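Local coordinates for LacI family transcription regulator (Bifidobacterium animalis subsp. lactis, PDB 4O5A), which probably represses or otherwise regulates transcription by binding operator DNA, with a periplasmic-binding-protein-like core likely to sense a small effector molecule, at residues A[280-285]-A[338-343]. Numbering follows the deposited sequence.
Sequences SIISWG and ASTAPA
Ile281 N donates to Ser339 O over 2.9 Å, which ties the start of strand 280-284 to the loop that follows strand 333-335 and brings the CA atoms of Ser280 and Thr340 to 4.5 Å. Ile281 is gripped at both backbone polar atoms, because Ser339 OG also donates to Ile281 O at 2.7 Å, approaching 24° out of that carbonyl's plane. With OG set between its own backbone N and carbonyl carbon (chi1 74°), Ser339 can reach this carbonyl while the same oxygen accepts the backbone N-H of Thr298 on the adjoining strand. Ser280 points its side chain at the loop, and its OG accepts the N-H of Ala341, N to OG 3.1 Å, in a fairly straight bond (159°). A water 2.8 Å from Ser280 OG bridges to Pro342 O. Replacing Ser280 by an alanine removes OG, which would probably leave Ala341 N without this acceptor and the water without one of its anchors. Thr340 lays CG2 against Ile282 CG1 at a tight 3.5 Å, and its other branch, OG1, hydrogen-bonds His185 and Thr298. Ile282 continues this apolar patch onto Met182 and Leu186 of helix 175-188. The bonds of Ser339 and Ser280, with the Thr340 methyl as packing, thus fasten the C-terminal tail to the beginning of strand 280-284, a central strand of the second Rossmann-like subdomain in the two-lobed periplasmic-binding-protein fold of LacI-family regulators.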
# COMPACT_ATOMS: atom_id res chain seq x y z
N SER A 280 7.11 25.33 2.90
CA SER A 280 7.73 24.05 3.20
C SER A 280 6.66 23.01 3.51
O SER A 280 5.63 23.34 4.10
CB SER A 280 8.69 24.17 4.39
OG SER A 280 9.89 24.81 4.02
N ILE A 281 6.92 21.76 3.13
CA ILE A 281 5.98 20.66 3.34
C ILE A 281 6.69 19.46 3.95
O ILE A 281 7.78 19.09 3.53
CB ILE A 281 5.30 20.24 2.01
CG1 ILE A 281 4.35 21.34 1.55
CG2 ILE A 281 4.51 18.94 2.19
CD1 ILE A 281 3.73 21.07 0.19
N ILE A 282 6.06 18.86 4.96
CA ILE A 282 6.55 17.62 5.57
C ILE A 282 5.42 16.58 5.57
O ILE A 282 4.27 16.90 5.86
CB ILE A 282 7.04 17.86 7.01
CG1 ILE A 282 8.23 18.80 7.00
CG2 ILE A 282 7.42 16.54 7.70
CD1 ILE A 282 8.69 19.21 8.39
N SER A 283 5.77 15.34 5.25
CA SER A 283 4.85 14.21 5.35
C SER A 283 5.16 13.44 6.61
O SER A 283 6.30 13.08 6.84
CB SER A 283 5.06 13.25 4.18
OG SER A 283 4.25 12.09 4.33
N TRP A 284 4.13 13.16 7.42
CA TRP A 284 4.27 12.29 8.58
C TRP A 284 4.02 10.89 8.04
O TRP A 284 2.88 10.50 7.81
CB TRP A 284 3.21 12.62 9.64
CG TRP A 284 3.57 12.21 11.04
CD1 TRP A 284 4.31 11.15 11.41
CD2 TRP A 284 3.19 12.89 12.25
NE1 TRP A 284 4.43 11.11 12.79
CE2 TRP A 284 3.75 12.16 13.31
CE3 TRP A 284 2.44 14.03 12.52
CZ2 TRP A 284 3.58 12.56 14.65
CZ3 TRP A 284 2.27 14.42 13.85
CH2 TRP A 284 2.84 13.68 14.89
N GLY A 285 5.09 10.13 7.84
CA GLY A 285 4.99 8.84 7.17
C GLY A 285 5.72 8.94 5.85
O GLY A 285 5.63 9.96 5.16
N ALA A 338 13.89 17.90 -0.56
CA ALA A 338 13.88 19.23 -1.14
C ALA A 338 12.71 20.11 -0.72
O ALA A 338 12.76 21.33 -0.90
CB ALA A 338 13.94 19.13 -2.66
N SER A 339 11.67 19.52 -0.13
CA SER A 339 10.45 20.28 0.17
C SER A 339 10.49 21.11 1.46
O SER A 339 9.51 21.78 1.79
CB SER A 339 9.22 19.35 0.20
OG SER A 339 9.24 18.56 1.38
N THR A 340 11.59 21.07 2.21
CA THR A 340 11.74 21.98 3.36
C THR A 340 12.96 22.84 3.14
O THR A 340 13.99 22.35 2.68
CB THR A 340 11.82 21.26 4.73
OG1 THR A 340 12.78 20.20 4.66
CG2 THR A 340 10.47 20.65 5.10
N ALA A 341 12.83 24.13 3.47
CA ALA A 341 13.90 25.10 3.26
C ALA A 341 13.64 26.32 4.14
O ALA A 341 12.61 26.38 4.80
CB ALA A 341 13.96 25.49 1.78
N PRO A 342 14.58 27.29 4.19
CA PRO A 342 14.29 28.44 5.05
C PRO A 342 12.98 29.16 4.74
O PRO A 342 12.53 29.17 3.58
CB PRO A 342 15.48 29.37 4.78
CG PRO A 342 16.62 28.41 4.56
CD PRO A 342 15.98 27.30 3.73
N ALA A 343 12.38 29.74 5.78
CA ALA A 343 11.08 30.39 5.64
C ALA A 343 11.17 31.64 4.77
O ALA A 343 12.14 32.40 4.86
CB ALA A 343 10.51 30.72 7.00
O HOH W 1 10.00 27.42 3.13